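Local structure of alpha-L-rhamnosidase (Aspergillus terreus, 6GSZ) at residues L156-A159 and Q164-G167; G333-G338 and H356-E361; I484-G489 and E540-K545; L509-P514 and G520-S525; R680-I685 and Y709-A714. The protein probably hydrolyses terminal non-reducing alpha-L-rhamnose residues from alpha-L-rhamnosides and binds calcium. All blocks are in the same frame, centred on the assembly; numbering follows the deposited sequence. Where two conformers were deposited one is given.

Contact 1: residues L156-A159 and Q164-G167; sequences LYEA and QRVG. With CA (calcium ion), chain B.
E158 OE1 is gripped twice: it binds the calcium ion at 2.3 Å, and it accepts a weak hydrogen bond from a water that in turn accepts from R165 NH2. S392 OG and two further waters also bind the metal. The other carboxylate oxygen faces the arginine directly. R165 NE donates to E158 OE2 over 2.9 Å in a salt bridge, reaching the oxygen from above the carboxylate plane, so the two flat groups do not lie coplanar but stand 51° apart. With CG anti to the backbone N (chi1 -180°) and the chain extended beyond it, E158 carries its carboxylate out to the metal and to R165, whose own extended chain it crosses at about a right angle. At the far end of the guanidinium, R165 NH1 donates to G167 O at 3.0 Å, in the plane of the group, and NH2 is also held by H169 O. With bonds at NE, NH1 and NH2, the rotation of the head is well fixed, and its charge probably tempers that of a carboxylate already shared with calcium.

Backbone pairing lies beside this. V166 N donates to A159 O over 2.9 Å in an almost straight bond (174°). A second water joins A159 N to V166 O, and A159 CB rests 4.0 Å from V166 CG2. The beta hairpin of strands 156-161 and 164-165 forms one edge of a five-stranded antiparallel sheet; A159 packs on V202 of the next strand, 196-205, and V166 on L149 of strand 144-154.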
# COMPACT_ATOMS: atom_id res chain seq x y z
N LEU A 156 7.05 -17.16 -7.30
CA LEU A 156 7.12 -16.84 -5.86
C LEU A 156 7.87 -17.97 -5.17
O LEU A 156 7.81 -19.12 -5.67
CB LEU A 156 5.71 -16.72 -5.29
CG LEU A 156 4.84 -15.61 -5.90
CD1 LEU A 156 3.38 -15.71 -5.40
CD2 LEU A 156 5.42 -14.20 -5.65
N TYR A 157 8.54 -17.72 -4.07
CA TYR A 157 9.36 -18.74 -3.43
C TYR A 157 9.09 -18.83 -1.93
O TYR A 157 8.75 -17.84 -1.26
CB TYR A 157 10.86 -18.56 -3.70
CG TYR A 157 11.39 -17.36 -2.97
CD1 TYR A 157 11.35 -16.10 -3.54
CD2 TYR A 157 11.88 -17.48 -1.66
CE1 TYR A 157 11.78 -14.99 -2.83
CE2 TYR A 157 12.27 -16.37 -0.93
CZ TYR A 157 12.21 -15.13 -1.53
OH TYR A 157 12.55 -14.05 -0.75
N GLU A 158 9.37 -20.00 -1.38
CA GLU A 158 9.49 -20.24 0.05
C GLU A 158 10.73 -21.10 0.25
O GLU A 158 10.76 -22.24 -0.25
CB GLU A 158 8.28 -20.96 0.62
CG GLU A 158 8.34 -21.22 2.09
CD GLU A 158 7.01 -21.67 2.69
OE1 GLU A 158 6.05 -21.94 1.92
OE2 GLU A 158 6.91 -21.73 3.91
N ALA A 159 11.73 -20.62 0.97
CA ALA A 159 12.99 -21.30 1.20
C ALA A 159 13.09 -21.85 2.62
O ALA A 159 12.56 -21.29 3.58
CB ALA A 159 14.16 -20.39 0.94
N GLN A 164 14.29 -25.35 8.40
CA GLN A 164 13.86 -24.13 9.07
C GLN A 164 13.49 -23.12 7.99
O GLN A 164 14.31 -22.83 7.09
CB GLN A 164 15.00 -23.60 9.92
CG GLN A 164 15.47 -24.59 10.97
CD GLN A 164 16.93 -24.39 11.30
OE1 GLN A 164 17.85 -24.66 10.48
NE2 GLN A 164 17.15 -23.91 12.50
N ARG A 165 12.30 -22.53 8.10
CA ARG A 165 11.89 -21.53 7.14
C ARG A 165 12.88 -20.36 7.14
O ARG A 165 13.23 -19.86 8.20
CB ARG A 165 10.46 -21.04 7.39
CG ARG A 165 9.91 -20.29 6.18
CD ARG A 165 8.58 -19.65 6.45
NE ARG A 165 7.89 -19.34 5.20
CZ ARG A 165 8.04 -18.19 4.52
NH1 ARG A 165 8.96 -17.29 4.89
NH2 ARG A 165 7.23 -17.95 3.50
N VAL A 166 13.26 -19.88 5.96
CA VAL A 166 14.10 -18.71 5.82
C VAL A 166 13.21 -17.47 5.80
O VAL A 166 12.46 -17.28 4.89
CB VAL A 166 14.99 -18.73 4.58
CG1 VAL A 166 15.80 -17.46 4.43
CG2 VAL A 166 15.86 -19.98 4.57
N GLY A 167 13.36 -16.65 6.85
CA GLY A 167 12.62 -15.42 6.98
C GLY A 167 11.14 -15.63 7.21
O GLY A 167 10.65 -16.76 7.33
CA CA B . 3.84 -22.14 2.61
O HOH W 1 4.88 -19.36 2.41
O HOH W 2 11.65 -18.06 2.20
O HOH W 3 4.50 -24.02 2.89
O HOH W 4 2.38 -22.57 4.24

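Contact 2: residues G333-G338 and H356-E361; sequences GQNLVG and HTEVME
N335 and E358 carry the whole contact, through one direct hydrogen bond and one through water. In the direct bond N335 ND2 donates to E358 OE2 over 2.9 Å, nearly straight at 176°. The acceptor lies in the plane of the asparagine amide, but the amide nitrogen stands well above the plane of the carboxylate, and the two flat groups are turned 62° apart. N335 reaches across with CG anti to the backbone N (chi1 -172°), while the glutamate chain runs extended beyond CG.

The water-mediated link runs beside it. A single water donates to N335 OD1 at 2.9 Å and to E358 OE2 at 2.8 Å, so the asparagine is tied to the same carboxylate oxygen through both ends of its amide. Van der Waals contact adds E358 CG, which lies 3.6 Å from N335 OD1.

Within the segments, Q334 NE2 donates to N335 O, and T357 OG1 donates to V359 O where strand 351-361 is broken by a loop.

Further bonds lead from this concanavalin-like domain to residues of the six-hairpin domain. N335 ND2 also pairs with T737 OG1. E358 OE2 accepts from Q463 NE2 as well as from N335 ND2 and the water, and E358 OE1 accepts from F759 N. These neutral donors probably spread the negative charge of the buried carboxylate over a hydrogen-bond network.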
# COMPACT_ATOMS: atom_id res chain seq x y z
N GLY A 333 -16.04 -12.32 11.10
CA GLY A 333 -16.48 -11.03 11.68
C GLY A 333 -15.89 -9.80 11.01
O GLY A 333 -16.25 -8.66 11.35
N GLN A 334 -15.02 -10.00 10.04
CA GLN A 334 -14.26 -8.96 9.36
C GLN A 334 -13.99 -9.47 7.96
O GLN A 334 -13.60 -10.62 7.82
CB GLN A 334 -12.95 -8.69 10.10
CG GLN A 334 -12.02 -7.74 9.35
CD GLN A 334 -12.55 -6.33 9.20
OE1 GLN A 334 -12.99 -5.70 10.19
NE2 GLN A 334 -12.51 -5.81 7.96
N ASN A 335 -14.17 -8.60 6.96
CA ASN A 335 -13.76 -8.87 5.60
C ASN A 335 -12.26 -8.58 5.53
O ASN A 335 -11.84 -7.41 5.59
CB ASN A 335 -14.56 -8.01 4.63
CG ASN A 335 -14.35 -8.35 3.17
OD1 ASN A 335 -13.94 -9.48 2.86
ND2 ASN A 335 -14.69 -7.44 2.27
N LEU A 336 -11.46 -9.64 5.47
CA LEU A 336 -10.03 -9.58 5.57
C LEU A 336 -9.39 -10.17 4.33
O LEU A 336 -10.04 -10.75 3.47
CB LEU A 336 -9.55 -10.25 6.86
CG LEU A 336 -10.01 -11.67 7.13
CD1 LEU A 336 -9.11 -12.62 6.44
CD2 LEU A 336 -10.01 -11.97 8.63
N VAL A 337 -8.08 -10.00 4.26
CA VAL A 337 -7.27 -10.43 3.12
C VAL A 337 -6.11 -11.27 3.64
O VAL A 337 -5.38 -10.84 4.51
CB VAL A 337 -6.78 -9.25 2.27
CG1 VAL A 337 -5.90 -9.72 1.14
CG2 VAL A 337 -7.98 -8.51 1.71
N GLY A 338 -6.01 -12.49 3.10
CA GLY A 338 -5.00 -13.46 3.46
C GLY A 338 -5.53 -14.86 3.19
O GLY A 338 -5.89 -15.16 2.08
N HIS A 356 -14.12 -19.22 -0.22
CA HIS A 356 -14.01 -17.94 0.51
C HIS A 356 -14.83 -16.84 -0.18
O HIS A 356 -14.68 -16.64 -1.37
CB HIS A 356 -12.53 -17.52 0.56
CG HIS A 356 -11.58 -18.53 1.14
ND1 HIS A 356 -11.20 -19.66 0.44
CD2 HIS A 356 -10.92 -18.58 2.33
CE1 HIS A 356 -10.32 -20.33 1.17
NE2 HIS A 356 -10.15 -19.73 2.34
N THR A 357 -15.67 -16.12 0.59
CA THR A 357 -16.47 -15.02 0.02
C THR A 357 -16.49 -13.81 0.97
O THR A 357 -16.26 -13.93 2.16
CB THR A 357 -17.91 -15.46 -0.31
OG1 THR A 357 -18.65 -15.64 0.90
CG2 THR A 357 -17.94 -16.72 -1.14
N GLU A 358 -16.81 -12.66 0.39
CA GLU A 358 -16.90 -11.40 1.17
C GLU A 358 -18.22 -11.31 1.94
O GLU A 358 -18.27 -10.74 3.05
CB GLU A 358 -16.79 -10.21 0.23
CG GLU A 358 -15.41 -10.08 -0.34
CD GLU A 358 -15.26 -8.74 -1.05
OE1 GLU A 358 -16.01 -8.48 -2.03
OE2 GLU A 358 -14.41 -7.96 -0.60
N VAL A 359 -19.28 -11.83 1.33
CA VAL A 359 -20.65 -11.64 1.81
C VAL A 359 -21.43 -12.93 1.59
O VAL A 359 -21.01 -13.84 0.86
CB VAL A 359 -21.36 -10.48 1.10
CG1 VAL A 359 -20.65 -9.16 1.37
CG2 VAL A 359 -21.53 -10.73 -0.38
N MET A 360 -22.59 -12.96 2.24
CA MET A 360 -23.62 -13.92 2.02
C MET A 360 -24.69 -13.28 1.12
O MET A 360 -24.89 -12.05 1.14
CB MET A 360 -24.28 -14.33 3.33
CG MET A 360 -23.36 -14.84 4.40
SD MET A 360 -22.70 -16.46 3.96
CE MET A 360 -24.14 -17.52 4.20
N GLU A 361 -25.39 -14.11 0.37
CA GLU A 361 -26.54 -13.66 -0.38
C GLU A 361 -27.52 -14.82 -0.53
O GLU A 361 -27.14 -15.93 -0.88
CB GLU A 361 -26.11 -13.16 -1.77
CG GLU A 361 -27.21 -12.43 -2.51
CD GLU A 361 -26.99 -12.05 -3.96
OE1 GLU A 361 -26.13 -12.69 -4.67
OE2 GLU A 361 -27.69 -11.06 -4.40
O HOH W 5 -12.09 -8.75 0.76

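Contact 3: residues I484-G489 and E540-K545; sequences IYDTAG and ESFGDK. With CA (calcium ion), chain K.
With CG anti to its carbonyl carbon (chi1 -57°), F542 places its ring against A488 and T487, and D486 comes to meet it with CG anti to the backbone N (chi1 -176°). A488 CB sits over one face of the ring, 3.8 Å from the centroid and 16° off the normal, a CH-pi contact. S541 CB lies over the opposite face, toward its rim. T487 OG1 comes to the ring edge, 3.5 Å from F542 CE2; this hydroxyl has its polar partner in N482 OD1. The D486 carboxylate is nearly parallel to the ring, and D486 OD1 comes within 3.7 Å of F542 CE1.

The six-hairpin domain is an (alpha/alpha)6 barrel of the glycosidase type, and here the end of helix 530-542 packs against the start of helix 488-503. D486 precedes the turn into that second helix, and its OD1 accepts from A488 N at 3.1 Å, a capping bond received nearly along the C-O axis. Its other oxygen, D486 OD2, binds a calcium ion at 2.3 Å, with three waters and three further atoms from outside these segments; one of the waters also donates weakly to D486 OD1. Beyond the ring, D544 takes the N-cap position of helix 545-562 and makes a salt bridge with R24.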
# COMPACT_ATOMS: atom_id res chain seq x y z
N ILE A 484 -2.32 6.88 7.32
CA ILE A 484 -2.59 5.67 8.13
C ILE A 484 -1.34 4.81 8.32
O ILE A 484 -1.11 4.31 9.42
CB ILE A 484 -3.77 4.88 7.54
CG1 ILE A 484 -5.03 5.74 7.44
CG2 ILE A 484 -4.01 3.60 8.33
CD1 ILE A 484 -6.19 5.04 6.84
N TYR A 485 -0.55 4.67 7.24
CA TYR A 485 0.68 3.89 7.29
C TYR A 485 1.79 4.66 6.59
O TYR A 485 1.53 5.50 5.74
CB TYR A 485 0.53 2.55 6.55
CG TYR A 485 -0.21 1.44 7.26
CD1 TYR A 485 0.46 0.59 8.13
CD2 TYR A 485 -1.57 1.23 7.09
CE1 TYR A 485 -0.19 -0.45 8.79
CE2 TYR A 485 -2.23 0.20 7.74
CZ TYR A 485 -1.55 -0.64 8.60
OH TYR A 485 -2.19 -1.67 9.26
N ASP A 486 3.04 4.34 6.94
CA ASP A 486 4.21 4.85 6.26
C ASP A 486 4.37 4.08 4.93
O ASP A 486 4.89 2.96 4.88
CB ASP A 486 5.45 4.76 7.14
CG ASP A 486 6.69 5.37 6.50
OD1 ASP A 486 6.74 5.50 5.25
OD2 ASP A 486 7.56 5.83 7.31
N THR A 487 3.82 4.70 3.88
CA THR A 487 3.77 4.12 2.55
C THR A 487 4.95 4.52 1.66
O THR A 487 4.95 4.17 0.48
CB THR A 487 2.53 4.65 1.84
OG1 THR A 487 2.63 6.06 1.92
CG2 THR A 487 1.25 4.21 2.52
N ALA A 488 5.93 5.25 2.22
CA ALA A 488 6.91 5.90 1.36
C ALA A 488 7.70 4.87 0.50
O ALA A 488 7.81 5.08 -0.73
CB ALA A 488 7.83 6.77 2.19
N GLY A 489 8.29 3.87 1.14
CA GLY A 489 9.07 2.88 0.37
C GLY A 489 8.23 2.04 -0.58
O GLY A 489 8.65 1.79 -1.74
N GLU A 540 4.28 15.85 -0.20
CA GLU A 540 3.54 16.51 0.87
C GLU A 540 3.66 15.70 2.17
O GLU A 540 3.87 16.24 3.28
CB GLU A 540 2.08 16.68 0.52
CG GLU A 540 1.85 17.71 -0.57
CD GLU A 540 2.24 19.13 -0.24
OE1 GLU A 540 1.63 19.68 0.70
OE2 GLU A 540 3.17 19.64 -0.92
N SER A 541 3.57 14.37 2.04
CA SER A 541 3.52 13.51 3.24
C SER A 541 4.92 13.29 3.86
O SER A 541 5.05 13.26 5.11
CB SER A 541 2.95 12.16 2.84
OG SER A 541 1.59 12.28 2.50
N PHE A 542 5.94 13.08 3.01
CA PHE A 542 7.26 12.59 3.54
C PHE A 542 8.43 13.55 3.29
O PHE A 542 9.50 13.38 3.86
CB PHE A 542 7.54 11.18 3.05
CG PHE A 542 6.47 10.19 3.41
CD1 PHE A 542 6.27 9.78 4.71
CD2 PHE A 542 5.63 9.71 2.44
CE1 PHE A 542 5.25 8.89 5.03
CE2 PHE A 542 4.59 8.83 2.75
CZ PHE A 542 4.40 8.42 4.04
N GLY A 543 8.23 14.56 2.44
CA GLY A 543 9.21 15.60 2.23
C GLY A 543 10.52 15.22 1.56
O GLY A 543 11.53 15.90 1.71
N ASP A 544 10.54 14.09 0.82
CA ASP A 544 11.78 13.58 0.28
C ASP A 544 12.09 14.22 -1.09
O ASP A 544 11.45 13.87 -2.09
CB ASP A 544 11.67 12.06 0.18
CG ASP A 544 12.97 11.44 -0.27
OD1 ASP A 544 13.79 12.11 -0.89
OD2 ASP A 544 13.09 10.20 -0.08
N LYS A 545 13.05 15.16 -1.13
CA LYS A 545 13.37 15.88 -2.37
C LYS A 545 14.01 14.95 -3.41
O LYS A 545 13.89 15.19 -4.60
CB LYS A 545 14.24 17.12 -2.06
CG LYS A 545 13.47 18.24 -1.38
CD LYS A 545 13.97 19.67 -1.62
CE LYS A 545 13.45 20.59 -0.54
NZ LYS A 545 13.94 20.17 0.80
CA CA K . 9.44 7.04 7.69
O HOH W 6 9.35 6.84 5.45
O HOH W 7 7.67 8.55 8.55
O HOH W 8 10.12 7.57 9.95

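Contact 4: residues L509-P514 and G520-S525; sequences LPYVIP and GETPTS
Over one face of the Y511 ring lies E521, with CB 3.7 Å from the ring centroid and 18° off its normal, a CH-pi contact set toward the rim. T522 O approaches at the edge, and a water is also in the ring plane. The carboxylate of E521 is tilted 32° from the ring, and E521 OE1 lies 3.1 Å from Y511 CD2, while T524 CG2 touches Y511 OH at 3.5 Å. The tyrosine hydroxyl has two partners: Y511 OH donates to T522 O over 2.7 Å, in the carbonyl plane and on a lone pair, and accepts from a second water.

Both segments belong to the long irregular connection between helices 488-503 and 530-542 of the six-hairpin (alpha/alpha)6 barrel, and here it folds back on itself. W578, one of the residues around the bound glucose, meets the Y511 ring edge-to-face.

E521 reaches the backbone as well. Its OE2 accepts from Y511 N at 3.1 Å, met from above the carboxylate plane, and a third water accepts from V512 N and can donate to E521 OE2. The extended chain lets E521 run from the ring face to the main chain of Y511. The in-plane water joins L509 O to T524 N.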
# COMPACT_ATOMS: atom_id res chain seq x y z
N LEU A 509 0.57 6.85 -19.30
CA LEU A 509 0.60 5.87 -18.24
C LEU A 509 -0.43 4.78 -18.53
O LEU A 509 -1.60 5.05 -18.75
CB LEU A 509 0.30 6.56 -16.90
CG LEU A 509 0.51 5.72 -15.67
CD1 LEU A 509 1.99 5.38 -15.47
CD2 LEU A 509 -0.07 6.44 -14.45
N PRO A 510 -0.02 3.49 -18.56
CA PRO A 510 -1.00 2.41 -18.63
C PRO A 510 -2.00 2.51 -17.48
O PRO A 510 -1.70 3.07 -16.44
CB PRO A 510 -0.18 1.14 -18.56
CG PRO A 510 1.16 1.57 -19.07
CD PRO A 510 1.36 2.98 -18.55
N TYR A 511 -3.19 1.97 -17.68
CA TYR A 511 -4.23 2.03 -16.66
C TYR A 511 -3.83 1.35 -15.35
O TYR A 511 -4.22 1.79 -14.28
CB TYR A 511 -5.56 1.49 -17.18
CG TYR A 511 -6.09 2.24 -18.38
CD1 TYR A 511 -5.74 3.55 -18.68
CD2 TYR A 511 -7.05 1.62 -19.18
CE1 TYR A 511 -6.21 4.16 -19.83
CE2 TYR A 511 -7.55 2.24 -20.30
CZ TYR A 511 -7.14 3.51 -20.63
OH TYR A 511 -7.61 4.12 -21.76
N VAL A 512 -3.15 0.20 -15.47
CA VAL A 512 -2.68 -0.52 -14.30
C VAL A 512 -1.17 -0.72 -14.36
O VAL A 512 -0.60 -0.81 -15.44
CB VAL A 512 -3.37 -1.89 -14.11
CG1 VAL A 512 -4.88 -1.72 -14.14
CG2 VAL A 512 -2.95 -2.96 -15.11
N ILE A 513 -0.57 -0.73 -13.16
CA ILE A 513 0.87 -0.88 -12.99
C ILE A 513 1.10 -1.90 -11.90
O ILE A 513 0.64 -1.73 -10.75
CB ILE A 513 1.52 0.42 -12.55
CG1 ILE A 513 1.24 1.59 -13.51
CG2 ILE A 513 3.01 0.25 -12.30
CD1 ILE A 513 1.87 1.50 -14.90
N PRO A 514 1.84 -3.01 -12.16
CA PRO A 514 2.43 -3.37 -13.46
C PRO A 514 1.40 -3.56 -14.58
O PRO A 514 0.23 -3.92 -14.32
CB PRO A 514 3.07 -4.73 -13.15
CG PRO A 514 3.43 -4.65 -11.66
CD PRO A 514 2.23 -3.92 -11.07
N GLY A 520 -2.19 -0.61 -25.95
CA GLY A 520 -3.39 -0.16 -26.69
C GLY A 520 -4.24 0.86 -25.94
O GLY A 520 -5.10 1.52 -26.54
N GLU A 521 -4.04 1.01 -24.63
CA GLU A 521 -4.85 1.90 -23.83
C GLU A 521 -4.53 3.36 -24.18
O GLU A 521 -3.37 3.72 -24.21
CB GLU A 521 -4.63 1.63 -22.35
CG GLU A 521 -5.07 0.24 -21.95
CD GLU A 521 -4.61 -0.21 -20.57
OE1 GLU A 521 -5.39 -0.94 -19.86
OE2 GLU A 521 -3.53 0.23 -20.17
N THR A 522 -5.56 4.17 -24.40
CA THR A 522 -5.36 5.58 -24.71
C THR A 522 -5.26 6.41 -23.43
O THR A 522 -5.75 6.00 -22.38
CB THR A 522 -6.45 6.08 -25.67
OG1 THR A 522 -7.74 5.87 -25.11
CG2 THR A 522 -6.33 5.38 -27.01
N PRO A 523 -4.59 7.58 -23.47
CA PRO A 523 -4.36 8.36 -22.24
C PRO A 523 -5.66 8.86 -21.59
O PRO A 523 -6.56 9.35 -22.29
CB PRO A 523 -3.54 9.55 -22.75
CG PRO A 523 -2.93 9.08 -24.06
CD PRO A 523 -3.97 8.17 -24.65
N THR A 524 -5.74 8.77 -20.25
CA THR A 524 -6.94 9.21 -19.52
C THR A 524 -6.56 10.15 -18.38
O THR A 524 -5.51 10.02 -17.74
CB THR A 524 -7.74 8.02 -18.96
OG1 THR A 524 -6.96 7.24 -18.04
CG2 THR A 524 -8.26 7.17 -20.08
N SER A 525 -7.50 11.05 -18.07
CA SER A 525 -7.40 11.92 -16.90
C SER A 525 -7.62 11.08 -15.64
O SER A 525 -8.23 10.01 -15.72
CB SER A 525 -8.42 13.02 -16.96
OG SER A 525 -9.72 12.50 -16.78
O HOH W 9 -4.17 6.80 -18.69
O HOH W 10 -2.82 5.09 -21.16
O HOH W 11 -8.62 2.66 -24.07
O HOH W 12 -2.87 -1.28 -18.04

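Contact 5: residues R680-I685 and Y709-A714; sequences RLVNII and YGESDA
V682 packs one methyl, CG2, against the bent side chain of E711, and that methyl meets not only the apolar CB and CG but also CD and OE1 of the carboxylate. V682 CG2 is 3.6 Å from E711 OE1 and 3.7 Å from E711 CG, with E711 CB a little farther at 3.9 Å; CB, CG, CD and OE1 of E711 curl round the one methyl. A bend at chi2 (-75°) folds E711 back in this way, and the two side chains cross at about a right angle. The other methyl, V682 CG1, meets A714 of helix 712-719, 4.2 Å from its CB, a looser apolar contact. V682 has CG1 anti to its backbone N (chi1 169°), which sets the two methyls against the two partners. No hydrogen bond runs between the segments.

E711 OE2 forms a salt bridge with K679 of the same helix that carries V682, while OE1 is the oxygen near V682 CG2. E711 stands at the N-cap position of helix 712-719, shortly after helix 699-708, which finishes in a Schellman motif with G710 as its C-prime residue: E711 N bonds to L706 O and G710 N to S707 O. L706 packs against both V682 and E711 from that helix. The site lies in the six-hairpin domain, where helix 671-687 packs against the turn joining helices 699-708 and 712-719.

Chemically the contact is apolar in its body and ionic at its margin: the hydrocarbon part of E711 completes the packing of V682, while E711 is partly exposed and its carboxylate is paired with K679, so it probably stays charged.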
# COMPACT_ATOMS: atom_id res chain seq x y z
N ARG A 680 -24.21 27.15 -4.21
CA ARG A 680 -25.04 26.28 -5.05
C ARG A 680 -24.72 24.80 -4.80
O ARG A 680 -25.65 23.99 -4.81
CB ARG A 680 -24.86 26.58 -6.54
CG ARG A 680 -25.37 27.95 -6.92
CD ARG A 680 -25.65 28.09 -8.41
NE ARG A 680 -24.53 27.72 -9.25
CZ ARG A 680 -23.46 28.44 -9.51
NH1 ARG A 680 -23.36 29.68 -9.03
NH2 ARG A 680 -22.47 27.91 -10.22
N LEU A 681 -23.44 24.49 -4.55
CA LEU A 681 -23.05 23.11 -4.23
C LEU A 681 -23.79 22.64 -2.96
O LEU A 681 -24.38 21.53 -2.90
CB LEU A 681 -21.52 22.99 -4.10
CG LEU A 681 -21.03 21.62 -3.64
CD1 LEU A 681 -21.51 20.45 -4.53
CD2 LEU A 681 -19.48 21.62 -3.58
N VAL A 682 -23.77 23.49 -1.93
CA VAL A 682 -24.42 23.15 -0.65
C VAL A 682 -25.93 22.96 -0.88
O VAL A 682 -26.52 22.04 -0.29
CB VAL A 682 -24.16 24.23 0.42
CG1 VAL A 682 -25.05 24.04 1.64
CG2 VAL A 682 -22.70 24.26 0.82
N ASN A 683 -26.54 23.80 -1.72
CA ASN A 683 -27.96 23.71 -2.02
C ASN A 683 -28.29 22.38 -2.72
O ASN A 683 -29.28 21.74 -2.33
CB ASN A 683 -28.44 24.90 -2.85
CG ASN A 683 -29.94 24.89 -3.05
OD1 ASN A 683 -30.69 24.94 -2.08
ND2 ASN A 683 -30.38 24.79 -4.29
N ILE A 684 -27.48 21.99 -3.72
CA ILE A 684 -27.67 20.71 -4.45
C ILE A 684 -27.57 19.53 -3.46
O ILE A 684 -28.38 18.60 -3.55
CB ILE A 684 -26.66 20.57 -5.61
CG1 ILE A 684 -27.07 21.45 -6.79
CG2 ILE A 684 -26.49 19.11 -6.01
CD1 ILE A 684 -25.90 21.95 -7.62
N ILE A 685 -26.59 19.59 -2.55
CA ILE A 685 -26.40 18.55 -1.55
C ILE A 685 -27.63 18.46 -0.63
O ILE A 685 -28.14 17.38 -0.34
CB ILE A 685 -25.09 18.78 -0.79
CG1 ILE A 685 -23.89 18.54 -1.71
CG2 ILE A 685 -25.04 17.97 0.48
CD1 ILE A 685 -22.57 19.10 -1.18
N TYR A 709 -14.48 26.29 1.71
CA TYR A 709 -15.46 27.40 1.58
C TYR A 709 -16.31 27.59 2.83
O TYR A 709 -17.35 28.29 2.79
CB TYR A 709 -16.32 27.18 0.34
CG TYR A 709 -15.57 27.73 -0.83
CD1 TYR A 709 -15.55 29.09 -1.05
CD2 TYR A 709 -14.75 26.92 -1.58
CE1 TYR A 709 -14.80 29.63 -2.08
CE2 TYR A 709 -13.98 27.44 -2.61
CZ TYR A 709 -14.02 28.80 -2.86
OH TYR A 709 -13.25 29.31 -3.84
N GLY A 710 -15.84 27.03 3.96
CA GLY A 710 -16.49 27.26 5.26
C GLY A 710 -17.77 26.49 5.45
O GLY A 710 -18.60 26.83 6.32
N GLU A 711 -17.93 25.41 4.66
CA GLU A 711 -19.17 24.64 4.69
C GLU A 711 -18.95 23.25 5.30
O GLU A 711 -19.56 22.27 4.84
CB GLU A 711 -19.74 24.56 3.28
CG GLU A 711 -20.00 25.91 2.64
CD GLU A 711 -21.21 26.66 3.15
OE1 GLU A 711 -22.02 26.06 3.91
OE2 GLU A 711 -21.36 27.84 2.73
N SER A 712 -18.11 23.16 6.34
CA SER A 712 -17.92 21.90 7.04
C SER A 712 -19.23 21.32 7.58
O SER A 712 -19.37 20.11 7.64
CB SER A 712 -16.85 21.97 8.13
OG SER A 712 -15.57 22.24 7.59
N ASP A 713 -20.17 22.14 8.06
CA ASP A 713 -21.43 21.62 8.62
C ASP A 713 -22.21 20.82 7.56
O ASP A 713 -22.76 19.76 7.87
CB ASP A 713 -22.31 22.76 9.16
CG ASP A 713 -21.77 23.31 10.45
OD1 ASP A 713 -21.18 22.56 11.26
OD2 ASP A 713 -21.97 24.51 10.64
N ALA A 714 -22.21 21.29 6.31
CA ALA A 714 -22.85 20.55 5.23
C ALA A 714 -22.20 19.17 5.05
O ALA A 714 -22.89 18.19 4.84
CB ALA A 714 -22.81 21.34 3.93

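The five contacts differ most in burial. Contacts 2, 3 and 4 are buried, whereas contacts 1 and 5 are only partly so and lie on opposite sides of the chain's centre, about 55 Å apart between centres. Contacts 3, 4 and 5 share the six-hairpin domain; contact 4 lies within the chain between the two segments of contact 3, in the connection between helices 488-503 and 530-542. Contact 1 belongs to a beta hairpin and contact 2 to the concanavalin-like domain. Contacts 1 and 3 each meet calcium through a carboxylate, but contact 1 adds a salt bridge and contact 3 an aromatic ring. Contact 2 depends on a buried carboxylate and contact 4 on a glutamate that is partly exposed, each with waters; contact 5 rests on methyl packing.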